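Local structure of glycoside hydrolase family 5 (Aspergillus oryzae, 6LA0) at residues A118-I122 against T123-M127; R220-I223 against D224-S228; V261-Y265 against F266-V270. The protein hydrolyses glycosidic bonds as a rutinosidase and may also release glucose units from the ends of 1,3-beta-glucans. All blocks are in the same frame, centred on the assembly; numbering follows the deposited sequence.

How the contacts relate
The three contacts show how a TIM barrel of family 5 combines outer helices with the C-terminal strand ends where the active site of such barrels lies. Contacts 1 and 2 lie on outer helices, 110-125 and 209-229, with centres 26 Å apart and nearest atoms about 16 Å apart. Contact 3 is at the C-terminal end of strand 257-265. Its centre is 32 Å from each of the others, and it lies across the chain's centre from contact 1. Contact 3 carries its own N-linked sugar on Asn269, whereas the side chains of Ala227 in contact 2 and Asp119 in contact 1 stay about 10 and 14 Å from bound sugars.

Contact 1 (A118-I122 against T123-M127); sequences ADYAI and TKYGM
The rings of Tyr120 and Tyr125 lie side by side and point the same way, approaching obliquely with CE2 of Tyr120 4.1 Å from CE2 of Tyr125. On one face of the Tyr125 ring sits CG of Lys124, 3.4 Å above the ring plane and over its centre, while the carbonyl oxygen of Ala121 is at the edge of that ring. CD of Lys124 meets CE1 and CZ of Tyr120 obliquely. Lys124 runs alongside Tyr120 with CG anti to its own N (chi1 -177°), its chain bent at the second and fourth torsions on the way to NZ. There NZ donates to OH of Tyr125 at 2.9 Å and only weakly to OH of Tyr120 at 3.4 Å, and one water joins NZ to that second hydroxyl. Asp78 of helix 74-81 hydrogen-bonds both phenol groups, so this polar cluster ties two neighbouring helices together.

Backbone oxygens show a similar sharing. Thr123 grips the Asp119 oxygen twice, from opposite faces of its carbonyl plane: once through N and once through OG1, which lies 2.9 Å from Asp119 O. Ala121 O is likewise approached from both faces, by Tyr125 N at 3.3 Å and by Met127 N at 3.1 Å, the latter bond almost straight (174°). Gly126 N turns back to Ile122 O. On the side turned to strand 87-92, SD of Met127 rests 3.8 Å from CB of Ala121, and both side chains pack on Leu88. Gly126, the first residue to leave helical angles, takes a positive phi (74°) at the C-terminal end of helix 110-125, where the chain turns into strand 128-133 of a beta-alpha-beta unit.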
loop_
_atom_site.group_PDB
_atom_site.type_symbol
_atom_site.label_atom_id
_atom_site.label_comp_id
_atom_site.label_asym_id
_atom_site.label_seq_id
_atom_site.Cartn_x
_atom_site.Cartn_y
_atom_site.Cartn_z
ATOM N N ALA A 118 9.799 4.711 -11.496
ATOM C CA ALA A 118 9.278 3.452 -12.033
ATOM C C ALA A 118 10.018 3.050 -13.303
ATOM O O ALA A 118 10.373 1.877 -13.477
ATOM C CB ALA A 118 7.774 3.552 -12.312
ATOM N N ASP A 119 10.246 4.008 -14.210
ATOM C CA ASP A 119 10.976 3.713 -15.440
ATOM C C ASP A 119 12.336 3.102 -15.132
ATOM O O ASP A 119 12.772 2.161 -15.806
ATOM C CB ASP A 119 11.149 4.989 -16.273
ATOM C CG ASP A 119 9.895 5.376 -17.038
ATOM O OD1 ASP A 119 8.875 4.660 -16.941
ATOM O OD2 ASP A 119 9.938 6.409 -17.749
ATOM N N TYR A 120 13.001 3.611 -14.089
ATOM C CA TYR A 120 14.336 3.147 -13.713
ATOM C C TYR A 120 14.287 1.724 -13.162
ATOM O O TYR A 120 15.079 0.863 -13.565
ATOM C CB TYR A 120 14.930 4.115 -12.687
ATOM C CG TYR A 120 16.356 3.839 -12.273
ATOM C CD1 TYR A 120 17.415 4.093 -13.131
ATOM C CD2 TYR A 120 16.643 3.338 -11.007
ATOM C CE1 TYR A 120 18.732 3.851 -12.737
ATOM C CE2 TYR A 120 17.950 3.096 -10.604
ATOM C CZ TYR A 120 18.989 3.357 -11.476
ATOM O OH TYR A 120 20.281 3.110 -11.074
ATOM N N ALA A 121 13.359 1.462 -12.236
ATOM C CA ALA A 121 13.229 0.120 -11.674
ATOM C C ALA A 121 12.864 -0.887 -12.750
ATOM O O ALA A 121 13.303 -2.042 -12.706
ATOM C CB ALA A 121 12.177 0.113 -10.564
ATOM N N ILE A 122 12.035 -0.469 -13.714
ATOM C CA ILE A 122 11.637 -1.343 -14.818
ATOM C C ILE A 122 12.805 -1.563 -15.770
ATOM O O ILE A 122 13.173 -2.703 -16.083
ATOM C CB ILE A 122 10.428 -0.750 -15.567
ATOM C CG1 ILE A 122 9.140 -0.883 -14.745
ATOM C CG2 ILE A 122 10.280 -1.417 -16.934
ATOM C CD1 ILE A 122 8.068 0.118 -15.133
ATOM N N THR A 123 13.396 -0.463 -16.249
ATOM C CA THR A 123 14.396 -0.530 -17.311
ATOM C C THR A 123 15.661 -1.222 -16.840
ATOM O O THR A 123 16.212 -2.079 -17.539
ATOM C CB THR A 123 14.735 0.876 -17.808
ATOM O OG1 THR A 123 13.583 1.443 -18.444
ATOM C CG2 THR A 123 15.880 0.823 -18.803
ATOM N N LYS A 124 16.142 -0.866 -15.649
ATOM C CA LYS A 124 17.425 -1.387 -15.204
ATOM C C LYS A 124 17.304 -2.771 -14.576
ATOM O O LYS A 124 18.190 -3.608 -14.764
ATOM C CB LYS A 124 18.070 -0.415 -14.221
ATOM C CG LYS A 124 19.435 -0.884 -13.796
ATOM C CD LYS A 124 20.362 0.271 -13.530
ATOM C CE LYS A 124 21.719 -0.260 -13.109
ATOM N NZ LYS A 124 22.251 0.525 -11.970
ATOM N N TYR A 125 16.218 -3.038 -13.842
ATOM C CA TYR A 125 16.139 -4.230 -13.000
ATOM C C TYR A 125 14.961 -5.149 -13.300
ATOM O O TYR A 125 14.896 -6.248 -12.727
ATOM C CB TYR A 125 16.089 -3.827 -11.518
ATOM C CG TYR A 125 17.302 -3.032 -11.097
ATOM C CD1 TYR A 125 18.568 -3.600 -11.131
ATOM C CD2 TYR A 125 17.189 -1.699 -10.695
ATOM C CE1 TYR A 125 19.683 -2.875 -10.764
ATOM C CE2 TYR A 125 18.298 -0.974 -10.317
ATOM C CZ TYR A 125 19.543 -1.565 -10.356
ATOM O OH TYR A 125 20.654 -0.833 -9.984
ATOM N N GLY A 126 14.030 -4.740 -14.158
ATOM C CA GLY A 126 12.892 -5.579 -14.484
ATOM C C GLY A 126 11.830 -5.694 -13.416
ATOM O O GLY A 126 11.107 -6.692 -13.391
ATOM N N MET A 127 11.701 -4.709 -12.530
ATOM C CA MET A 127 10.718 -4.823 -11.463
ATOM C C MET A 127 9.301 -4.614 -11.984
ATOM O O MET A 127 9.081 -3.980 -13.025
ATOM C CB MET A 127 11.005 -3.815 -10.348
ATOM C CG MET A 127 12.404 -3.928 -9.724
ATOM S SD MET A 127 12.566 -2.929 -8.238
ATOM C CE MET A 127 14.339 -2.994 -7.987
HETATM O O HOH W 1 22.142 2.790 -13.125
#

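Contact 2 (R220-I223 against D224-S228); sequences RAVI and DRVAS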
loop_
_atom_site.group_PDB
_atom_site.type_symbol
_atom_site.label_atom_id
_atom_site.label_comp_id
_atom_site.label_asym_id
_atom_site.label_seq_id
_atom_site.Cartn_x
_atom_site.Cartn_y
_atom_site.Cartn_z
ATOM N N ARG A 220 -16.267 -3.156 -9.470
ATOM C CA ARG A 220 -16.736 -3.679 -10.749
ATOM C C ARG A 220 -16.657 -2.597 -11.824
ATOM O O ARG A 220 -16.284 -2.868 -12.974
ATOM C CB ARG A 220 -18.161 -4.227 -10.606
ATOM C CG ARG A 220 -18.262 -5.523 -9.773
ATOM C CD ARG A 220 -19.499 -6.360 -10.123
ATOM N NE ARG A 220 -19.380 -6.984 -11.443
ATOM C CZ ARG A 220 -20.404 -7.489 -12.135
ATOM N NH1 ARG A 220 -20.201 -8.025 -13.338
ATOM N NH2 ARG A 220 -21.631 -7.441 -11.641
ATOM N N ALA A 221 -16.976 -1.361 -11.460
ATOM C CA ALA A 221 -16.856 -0.272 -12.422
ATOM C C ALA A 221 -15.414 -0.123 -12.898
ATOM O O ALA A 221 -15.169 0.117 -14.086
ATOM C CB ALA A 221 -17.364 1.020 -11.799
ATOM N N VAL A 222 -14.447 -0.309 -11.987
ATOM C CA VAL A 222 -13.026 -0.204 -12.324
ATOM C C VAL A 222 -12.575 -1.382 -13.172
ATOM O O VAL A 222 -11.836 -1.215 -14.151
ATOM C CB VAL A 222 -12.179 -0.101 -11.044
ATOM C CG1 VAL A 222 -10.689 -0.207 -11.379
ATOM C CG2 VAL A 222 -12.486 1.185 -10.298
ATOM N N ILE A 223 -12.969 -2.600 -12.789
ATOM C CA ILE A 223 -12.612 -3.773 -13.586
ATOM C C ILE A 223 -13.046 -3.566 -15.029
ATOM O O ILE A 223 -12.286 -3.816 -15.973
ATOM C CB ILE A 223 -13.233 -5.057 -12.997
ATOM C CG1 ILE A 223 -12.561 -5.474 -11.691
ATOM C CG2 ILE A 223 -13.100 -6.230 -13.968
ATOM C CD1 ILE A 223 -13.441 -6.371 -10.844
ATOM N N ASP A 224 -14.281 -3.089 -15.215
ATOM C CA ASP A 224 -14.809 -2.897 -16.565
ATOM C C ASP A 224 -14.084 -1.770 -17.291
ATOM O O ASP A 224 -13.787 -1.884 -18.489
ATOM C CB ASP A 224 -16.309 -2.605 -16.512
ATOM C CG ASP A 224 -17.139 -3.829 -16.154
ATOM O OD1 ASP A 224 -16.588 -4.950 -16.060
ATOM O OD2 ASP A 224 -18.363 -3.663 -15.971
ATOM N N ARG A 225 -13.787 -0.675 -16.588
ATOM C CA ARG A 225 -13.162 0.462 -17.263
ATOM C C ARG A 225 -11.752 0.121 -17.717
ATOM O O ARG A 225 -11.368 0.446 -18.845
ATOM C CB ARG A 225 -13.153 1.695 -16.357
ATOM C CG ARG A 225 -12.622 2.968 -17.040
ATOM C CD ARG A 225 -13.522 3.434 -18.221
ATOM N NE ARG A 225 -14.882 3.753 -17.784
ATOM C CZ ARG A 225 -15.234 4.878 -17.163
ATOM N NH1 ARG A 225 -14.326 5.813 -16.908
ATOM N NH2 ARG A 225 -16.495 5.072 -16.795
ATOM N N VAL A 226 -10.976 -0.564 -16.869
ATOM C CA VAL A 226 -9.619 -0.942 -17.252
ATOM C C VAL A 226 -9.656 -1.919 -18.415
ATOM O O VAL A 226 -8.928 -1.759 -19.402
ATOM C CB VAL A 226 -8.846 -1.536 -16.052
ATOM C CG1 VAL A 226 -7.470 -2.037 -16.505
ATOM C CG2 VAL A 226 -8.688 -0.510 -14.910
ATOM N N ALA A 227 -10.491 -2.961 -18.303
ATOM C CA ALA A 227 -10.562 -3.984 -19.344
ATOM C C ALA A 227 -11.065 -3.414 -20.666
ATOM O O ALA A 227 -10.702 -3.916 -21.736
ATOM C CB ALA A 227 -11.460 -5.150 -18.891
ATOM N N SER A 228 -11.891 -2.368 -20.623
ATOM C CA SER A 228 -12.345 -1.759 -21.868
ATOM C C SER A 228 -11.206 -1.086 -22.625
ATOM O O SER A 228 -11.305 -0.924 -23.845
ATOM C CB SER A 228 -13.466 -0.752 -21.596
ATOM O OG SER A 228 -12.953 0.504 -21.162
HETATM O O HOH W 2 -17.451 -7.455 -15.149
#
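An outer helix of the barrel, 209-229, brings Val222 and Val226 onto one flank a single turn apart. The two side chains lie side by side and point the same way, CG1 of Val222 meeting CG2 of Val226 at 4.1 Å. Each valine holds CG1 anti to its backbone N (chi1 171° and 175°), which leaves CG2 of Val226 turned back to within 3.3 Å of the Val222 carbonyl oxygen. That oxygen accepts the Val226 N-H at 2.9 Å in a nearly linear bond (174°), one of four successive i to i+4 bonds between the two halves.

Arg220 and Asp224 lie on an exposed part of the helix. Asp224 folds back over the preceding turn, its CG 3.4 Å from O of Arg220. The charged groups do not meet directly: NH1 of Arg220 stays 5.4 Å from OD2 of Asp224. A water spans the gap instead, donating to OD1 of Asp224 at 2.8 Å and accepting a weak bond from Arg220 NH1, though Arg220 touches a crystal neighbour and its position may partly reflect the lattice. Farther along, OG of Ser228 donates to the carbonyl oxygen of Arg225 at 2.8 Å.

Arg225 bends away, through its second and third torsions, to a salt bridge with Asp169 on helix 158-176. The same helix receives Val222 on Met165 and Val226 on Ile172. Apolar packing of two buried valines and one salt bridge thus join this outer helix of the TIM barrel to its neighbour 158-176.

Contact 3 (V261-Y265 against F266-V270); sequences VHTYY and FERNV. With NAG (2-acetamido-2-deoxy-beta-D-glucopyranose), chain G.
Strand 257-265 runs out into a type I beta turn from Tyr265 to Arg268, closed by Arg268 N donating to Tyr265 O at 3.3 Å from well above the carbonyl plane. The arginine then reaches back along the strand: its NH1 donates to the carbonyl oxygen of Tyr264 at 2.9 Å, in a clearly bent bond tilted from the plane of that carbonyl. On the way the guanidinium passes the Tyr265 ring, whose CE1 lies over one face of it, 3.3 Å from NH1 of Arg268, with the two planes 30° apart. Asp282 of helix 275-285 binds both groups, by a salt bridge to Arg268 NH2 and a hydrogen bond to OH of Tyr265.

Tyr264 and Phe266 form an offset edge-to-face pair, the edge of Phe266 turned to the face of Tyr264, with ring centroids 5.6 Å apart and planes at 62°. Phe266 is folded toward its neighbour because CG stands between the backbone N and carbonyl carbon (chi1 56°), bringing CE2 within 3.5 Å of CB of Tyr264. OH of Tyr264 hydrogen-bonds Glu298. After the turn, CG1 of Val270 packs 4.0 Å from CB of Tyr265. Asn269, at the centre of an inverse gamma turn and directed away from 261-265, carries N-acetylglucosamine (NAG) through a covalent bond of 1.4 Å from ND2 to C1.

One guanidinium thus joins the Tyr264 carbonyl, through NH1, to the Asp282 carboxylate, through NH2. Such a bridge would tend to hold the turn against helix 275-285, and the nearby carboxylate may offset the arginine's charge.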
loop_
_atom_site.group_PDB
_atom_site.type_symbol
_atom_site.label_atom_id
_atom_site.label_comp_id
_atom_site.label_asym_id
_atom_site.label_seq_id
_atom_site.Cartn_x
_atom_site.Cartn_y
_atom_site.Cartn_z
ATOM N N VAL A 261 -4.088 -8.482 0.497
ATOM C CA VAL A 261 -4.401 -8.556 1.922
ATOM C C VAL A 261 -3.264 -7.935 2.725
ATOM O O VAL A 261 -2.093 -8.002 2.332
ATOM C CB VAL A 261 -4.671 -10.008 2.396
ATOM C CG1 VAL A 261 -5.839 -10.637 1.613
ATOM C CG2 VAL A 261 -3.400 -10.887 2.298
ATOM N N HIS A 262 -3.619 -7.336 3.869
ATOM C CA HIS A 262 -2.679 -6.690 4.781
ATOM C C HIS A 262 -2.670 -7.411 6.130
ATOM O O HIS A 262 -3.726 -7.708 6.698
ATOM C CB HIS A 262 -3.044 -5.206 4.969
ATOM C CG HIS A 262 -2.981 -4.412 3.704
ATOM N ND1 HIS A 262 -3.334 -3.079 3.634
ATOM C CD2 HIS A 262 -2.576 -4.759 2.457
ATOM C CE1 HIS A 262 -3.162 -2.646 2.399
ATOM N NE2 HIS A 262 -2.710 -3.645 1.662
ATOM N N THR A 263 -1.478 -7.666 6.658
ATOM C CA THR A 263 -1.335 -8.448 7.887
ATOM C C THR A 263 -0.343 -7.761 8.807
ATOM O O THR A 263 0.839 -7.662 8.468
ATOM C CB THR A 263 -0.867 -9.874 7.582
ATOM O OG1 THR A 263 -1.736 -10.468 6.604
ATOM C CG2 THR A 263 -0.860 -10.717 8.866
ATOM N N TYR A 264 -0.824 -7.314 9.973
ATOM C CA TYR A 264 -0.005 -6.650 10.978
ATOM C C TYR A 264 -0.186 -7.303 12.347
ATOM O O TYR A 264 -1.167 -8.012 12.604
ATOM C CB TYR A 264 -0.349 -5.168 11.074
ATOM C CG TYR A 264 0.092 -4.342 9.885
ATOM C CD1 TYR A 264 1.445 -4.082 9.664
ATOM C CD2 TYR A 264 -0.837 -3.784 9.009
ATOM C CE1 TYR A 264 1.864 -3.293 8.588
ATOM C CE2 TYR A 264 -0.432 -2.996 7.921
ATOM C CZ TYR A 264 0.916 -2.756 7.712
ATOM O OH TYR A 264 1.334 -1.963 6.657
ATOM N N TYR A 265 0.769 -7.014 13.248
ATOM C CA TYR A 265 0.831 -7.659 14.556
ATOM C C TYR A 265 1.066 -6.702 15.723
ATOM O O TYR A 265 1.174 -7.168 16.869
ATOM C CB TYR A 265 1.930 -8.734 14.555
ATOM C CG TYR A 265 1.717 -9.787 13.495
ATOM C CD1 TYR A 265 0.960 -10.918 13.768
ATOM C CD2 TYR A 265 2.262 -9.652 12.222
ATOM C CE1 TYR A 265 0.733 -11.883 12.801
ATOM C CE2 TYR A 265 2.043 -10.621 11.239
ATOM C CZ TYR A 265 1.277 -11.736 11.542
ATOM O OH TYR A 265 1.043 -12.716 10.599
ATOM N N PHE A 266 1.149 -5.391 15.477
ATOM C CA PHE A 266 1.513 -4.469 16.552
ATOM C C PHE A 266 0.379 -4.219 17.548
ATOM O O PHE A 266 0.636 -3.654 18.618
ATOM C CB PHE A 266 2.014 -3.139 15.967
ATOM C CG PHE A 266 1.039 -2.475 15.031
ATOM C CD1 PHE A 266 0.122 -1.545 15.506
ATOM C CD2 PHE A 266 1.049 -2.774 13.675
ATOM C CE1 PHE A 266 -0.779 -0.917 14.638
ATOM C CE2 PHE A 266 0.139 -2.149 12.792
ATOM C CZ PHE A 266 -0.773 -1.222 13.281
ATOM N N GLU A 267 -0.858 -4.624 17.251
ATOM C CA GLU A 267 -1.922 -4.564 18.251
ATOM C C GLU A 267 -2.504 -5.942 18.570
ATOM O O GLU A 267 -3.603 -6.037 19.129
ATOM C CB GLU A 267 -3.029 -3.599 17.816
ATOM C CG GLU A 267 -3.214 -3.466 16.314
ATOM C CD GLU A 267 -4.065 -2.263 15.934
ATOM O OE1 GLU A 267 -4.511 -2.179 14.763
ATOM O OE2 GLU A 267 -4.278 -1.394 16.811
ATOM N N ARG A 268 -1.786 -7.017 18.256
ATOM C CA ARG A 268 -2.213 -8.363 18.603
ATOM C C ARG A 268 -1.326 -8.967 19.684
ATOM O O ARG A 268 -0.112 -8.719 19.721
ATOM C CB ARG A 268 -2.219 -9.258 17.368
ATOM C CG ARG A 268 -3.440 -9.016 16.496
ATOM C CD ARG A 268 -3.171 -9.392 15.054
ATOM N NE ARG A 268 -3.097 -10.835 14.881
ATOM C CZ ARG A 268 -2.705 -11.428 13.759
ATOM N NH1 ARG A 268 -2.351 -10.704 12.695
ATOM N NH2 ARG A 268 -2.673 -12.746 13.706
ATOM N N ASN A 269 -1.934 -9.779 20.551
ATOM C CA ASN A 269 -1.227 -10.405 21.665
ATOM C C ASN A 269 -0.295 -11.501 21.165
ATOM O O ASN A 269 -0.652 -12.683 21.143
ATOM C CB ASN A 269 -2.217 -10.966 22.690
ATOM C CG ASN A 269 -1.547 -11.359 24.006
ATOM O OD1 ASN A 269 -0.322 -11.501 24.080
ATOM N ND2 ASN A 269 -2.354 -11.541 25.052
ATOM N N VAL A 270 0.921 -11.102 20.809
ATOM C CA VAL A 270 1.938 -11.974 20.239
ATOM C C VAL A 270 3.285 -11.348 20.579
ATOM O O VAL A 270 3.374 -10.142 20.828
ATOM C CB VAL A 270 1.716 -12.150 18.708
ATOM C CG1 VAL A 270 1.814 -10.812 17.973
ATOM C CG2 VAL A 270 2.666 -13.185 18.106
HETATM C C1 NAG G . -1.825 -11.942 26.337
HETATM C C2 NAG G . -2.747 -11.607 27.517
HETATM C C3 NAG G . -2.145 -12.124 28.823
HETATM C C4 NAG G . -1.816 -13.606 28.711
HETATM C C5 NAG G . -0.929 -13.862 27.498
HETATM C C6 NAG G . -0.673 -15.329 27.256
HETATM C C7 NAG G . -4.191 -9.662 27.910
HETATM C C8 NAG G . -4.272 -8.164 27.960
HETATM N N2 NAG G . -2.996 -10.176 27.601
HETATM O O3 NAG G . -3.058 -11.902 29.893
HETATM O O4 NAG G . -1.142 -14.062 29.880
HETATM O O5 NAG G . -1.565 -13.359 26.314
HETATM O O6 NAG G . -0.815 -15.651 25.879
HETATM O O7 NAG G . -5.162 -10.371 28.138
#